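Local coordinates for protein arylesterase (Agrobacterium tumefaciens, PDB 3DCI) that probably hydrolyses ester bonds as a member of the GDSL (SGNH) hydrolase family, and binds a zinc ion in the crystal, at residues Pro52-Leu55 / Glu56-Ala60; Arg44-Val47 / Glu48-Trp51. All coordinates share one frame; numbering follows the deposited sequence. Where two conformers were deposited one is given.

Contact 1. Residues Pro52-Leu55 / Glu56-Ala60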
# COMPACT_ATOMS: atom_id res chain seq x y z
N PRO A 52 16.91 15.14 -21.48
CA PRO A 52 17.53 13.83 -21.74
C PRO A 52 17.89 13.55 -23.21
O PRO A 52 18.98 13.05 -23.46
CB PRO A 52 16.49 12.82 -21.20
CG PRO A 52 15.67 13.60 -20.23
CD PRO A 52 15.61 14.99 -20.81
N ASP A 53 17.01 13.89 -24.15
CA ASP A 53 17.31 13.77 -25.59
C ASP A 53 18.44 14.68 -26.06
O ASP A 53 19.26 14.29 -26.91
CB ASP A 53 16.08 14.11 -26.44
CG ASP A 53 16.26 13.73 -27.92
OD1 ASP A 53 16.09 12.52 -28.22
OD2 ASP A 53 16.58 14.62 -28.78
N VAL A 54 18.44 15.91 -25.56
CA VAL A 54 19.53 16.86 -25.84
C VAL A 54 20.85 16.32 -25.32
O VAL A 54 21.82 16.26 -26.05
CB VAL A 54 19.26 18.26 -25.22
CG1 VAL A 54 20.47 19.19 -25.35
CG2 VAL A 54 18.04 18.91 -25.88
N LEU A 55 20.88 15.89 -24.06
CA LEU A 55 22.09 15.30 -23.48
C LEU A 55 22.62 14.14 -24.34
O LEU A 55 23.82 14.08 -24.63
CB LEU A 55 21.82 14.83 -22.02
CG LEU A 55 22.99 14.12 -21.33
CD1 LEU A 55 24.20 15.08 -21.20
CD2 LEU A 55 22.55 13.56 -19.97
N GLU A 56 21.73 13.24 -24.76
CA GLU A 56 22.13 12.12 -25.61
C GLU A 56 22.71 12.57 -26.94
O GLU A 56 23.75 12.06 -27.37
CB GLU A 56 20.94 11.19 -25.87
CG GLU A 56 21.29 9.92 -26.67
CD GLU A 56 20.09 9.01 -26.86
OE1 GLU A 56 19.41 9.16 -27.90
OE2 GLU A 56 19.78 8.19 -25.96
N ALA A 57 22.04 13.50 -27.60
CA ALA A 57 22.55 14.07 -28.86
C ALA A 57 23.93 14.73 -28.67
O ALA A 57 24.82 14.58 -29.50
CB ALA A 57 21.56 15.08 -29.43
N GLU A 58 24.11 15.43 -27.55
CA GLU A 58 25.39 16.06 -27.23
C GLU A 58 26.51 15.06 -27.04
O GLU A 58 27.64 15.31 -27.43
CB GLU A 58 25.29 16.88 -25.96
CG GLU A 58 24.30 18.02 -26.00
CD GLU A 58 24.58 19.02 -27.06
OE1 GLU A 58 25.78 19.29 -27.30
OE2 GLU A 58 23.59 19.53 -27.65
N LEU A 59 26.20 13.92 -26.43
CA LEU A 59 27.20 12.89 -26.18
C LEU A 59 27.54 12.12 -27.45
O LEU A 59 28.47 11.31 -27.47
CB LEU A 59 26.74 11.95 -25.07
CG LEU A 59 26.65 12.65 -23.70
CD1 LEU A 59 25.94 11.79 -22.65
CD2 LEU A 59 28.03 13.08 -23.23
N ALA A 60 26.76 12.33 -28.50
CA ALA A 60 27.16 11.99 -29.86
C ALA A 60 27.57 10.52 -30.03
O ALA A 60 28.61 10.23 -30.61
CB ALA A 60 28.29 12.92 -30.29
O HOH W 1 18.99 11.97 -29.29
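The carboxylate of Glu58 is the flat group that meets a neighbour across this turn: its OE2 lies 3.9 Å from Val54 CG1, and the two side chains run side by side on one flank of the helix. Two other carboxylates, those of Asp53 and Glu56, lie near one water, which can donate to either acid. Its bond to Glu56 OE1 measures 3.2 Å, whereas the one to Asp53 OD1 is weak; OD1 of Asp53 and OE1 of Glu56 are 4.7 Å apart. Asp and Glu suit this partly exposed flank, where solvent can reach them.

The framework is a regular alpha-helix, with i to i+4 bonds linking successive turns. Glu58 N reaches Val54 O at 2.9 Å, while Leu59 N approaches Leu55 O at 3.0 Å and a more bent 146° at the hydrogen. Past Leu59 the chain leaves helical geometry at Ala60, whose phi is positive. On the buried flank, Leu55 CG lies 4.0 Å from Leu59 CD1, one turn apart; with chi1 -67°, Leu59 CG stands beside its own backbone N and packs over Leu55 O.

Helix 51-59 packs against both strand 63-69, at the edge of the parallel sheet of this alpha/beta fold, as in SGNH hydrolases, and helix 212-229. Pro52 packs on Val65 and Pro67, and Glu56 OE2 accepts a hydrogen bond from Val65 N, which joins the helix to the strand. Val54 and Glu58 rest on Arg220 and Leu59 meets Val226, all on helix 212-229.

Contact 2. Residues Arg44-Val47 / Glu48-Trp51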
# COMPACT_ATOMS: atom_id res chain seq x y z
N ARG A 44 3.79 18.58 -23.69
CA ARG A 44 5.22 18.23 -23.76
C ARG A 44 6.02 19.07 -24.77
O ARG A 44 5.57 19.33 -25.89
CB ARG A 44 5.36 16.74 -24.08
CG ARG A 44 6.60 16.15 -23.53
CD ARG A 44 6.65 14.67 -23.76
NE ARG A 44 7.81 14.11 -23.10
CZ ARG A 44 8.19 12.84 -23.16
NH1 ARG A 44 7.51 11.97 -23.88
NH2 ARG A 44 9.29 12.46 -22.52
N HIS A 45 7.22 19.51 -24.37
CA HIS A 45 8.14 20.16 -25.32
C HIS A 45 8.50 19.18 -26.41
O HIS A 45 8.60 17.99 -26.14
CB HIS A 45 9.47 20.55 -24.66
CG HIS A 45 9.35 21.65 -23.65
ND1 HIS A 45 8.69 22.83 -23.91
CD2 HIS A 45 9.84 21.75 -22.40
CE1 HIS A 45 8.77 23.61 -22.85
NE2 HIS A 45 9.46 22.98 -21.92
N PRO A 46 8.79 19.69 -27.61
CA PRO A 46 9.33 18.87 -28.70
C PRO A 46 10.56 18.07 -28.23
O PRO A 46 11.36 18.57 -27.43
CB PRO A 46 9.78 19.90 -29.73
CG PRO A 46 9.04 21.13 -29.44
CD PRO A 46 8.66 21.11 -27.99
N VAL A 47 10.72 16.86 -28.74
CA VAL A 47 11.78 15.97 -28.24
C VAL A 47 13.17 16.62 -28.33
O VAL A 47 13.99 16.46 -27.44
CB VAL A 47 11.76 14.58 -28.94
CG1 VAL A 47 12.05 14.70 -30.43
CG2 VAL A 47 12.72 13.64 -28.27
N GLU A 48 13.37 17.38 -29.41
CA GLU A 48 14.61 18.13 -29.68
C GLU A 48 15.03 19.07 -28.55
O GLU A 48 16.19 19.47 -28.48
CB GLU A 48 14.47 18.97 -30.97
CG GLU A 48 13.33 20.01 -30.95
CD GLU A 48 13.42 21.03 -32.07
OE1 GLU A 48 14.45 21.07 -32.80
OE2 GLU A 48 12.44 21.80 -32.24
N HIS A 49 14.07 19.46 -27.71
CA HIS A 49 14.33 20.38 -26.61
C HIS A 49 14.31 19.75 -25.23
O HIS A 49 14.61 20.45 -24.27
CB HIS A 49 13.33 21.56 -26.67
CG HIS A 49 13.54 22.46 -27.85
ND1 HIS A 49 12.52 22.84 -28.69
CD2 HIS A 49 14.67 23.03 -28.33
CE1 HIS A 49 13.01 23.61 -29.65
NE2 HIS A 49 14.31 23.73 -29.46
N ARG A 50 14.00 18.46 -25.11
CA ARG A 50 13.94 17.80 -23.79
C ARG A 50 15.34 17.49 -23.30
O ARG A 50 16.18 17.05 -24.08
CB ARG A 50 13.17 16.49 -23.89
CG ARG A 50 11.71 16.64 -24.23
CD ARG A 50 11.11 15.27 -24.52
NE ARG A 50 9.94 15.47 -25.34
CZ ARG A 50 9.37 14.53 -26.08
NH1 ARG A 50 9.86 13.29 -26.10
NH2 ARG A 50 8.32 14.86 -26.78
N TRP A 51 15.61 17.69 -22.02
CA TRP A 51 17.00 17.64 -21.60
C TRP A 51 17.64 16.25 -21.79
O TRP A 51 18.79 16.18 -22.20
CB TRP A 51 17.23 18.27 -20.21
CG TRP A 51 16.88 17.49 -19.00
CD1 TRP A 51 15.83 17.73 -18.15
CD2 TRP A 51 17.61 16.39 -18.43
NE1 TRP A 51 15.86 16.84 -17.11
CE2 TRP A 51 16.93 16.00 -17.26
CE3 TRP A 51 18.77 15.69 -18.81
CZ2 TRP A 51 17.35 14.95 -16.47
CZ3 TRP A 51 19.19 14.64 -18.02
CH2 TRP A 51 18.49 14.28 -16.87
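Arg44 and Arg50 stack flat, guanidinium on guanidinium, in the loop where a short 3-10 turn leads to the N-cap of helix 51-59. Their centres lie 3.6 Å apart and the planes differ by 3°, although the two chains cross at about a right angle. Like-charged guanidinium groups can stack this closely when hydrogen bonds to carbonyls offset the charge. Arg44 NE bonds to Trp35 O, and Arg50 grips His45 O side-on. Val47 CA covers the opposite face of the Arg50 guanidinium, completing a tight sandwich. The extended chain of Arg50, with chi2 171°, carries its head back past the turn to this place.

The turn itself is closed by backbone bonds: His49 N to Pro46 O at 2.9 Å and Arg50 N to Val47 O at 3.1 Å. Proline fits at 46, since its nitrogen has no hydrogen to donate and its ring favours the phi found here.

The outer side is looser. There the exposed Pro46 brings its CG to the edge of the His49 ring, 3.9 Å from ND1 of that histidine. Arg44 and Val47 also pack against Met100 and Lys64 of the second subunit. At the edge of the Arg50 guanidinium, His45 O receives Arg50 NE at 3.0 Å and NH2 at 3.2 Å, the oxygen lying close to the guanidinium plane.

Contact 2 leads directly into contact 1: the loop ends where helix 51-59 begins, and the two touch where Val54 CG2 packs 3.2 Å from Glu48 O. Contact 1 is partly buried, with leucine, valine and proline on its inner sides and partly exposed acids, two of which also meet neighbouring elements; contact 2 is a surface contact, built round a pair of arginines and a backbone carbonyl. Both lean on helix 212-229, contact 1 through Val54, Glu58 and Leu59, contact 2 through His45, His49 and Trp51. Their chemistry follows their place: a regular helix satisfies its own backbone, whereas the irregular loop enlists an arginine side chain to occupy a carbonyl. Contact 2 alone reaches the second subunit.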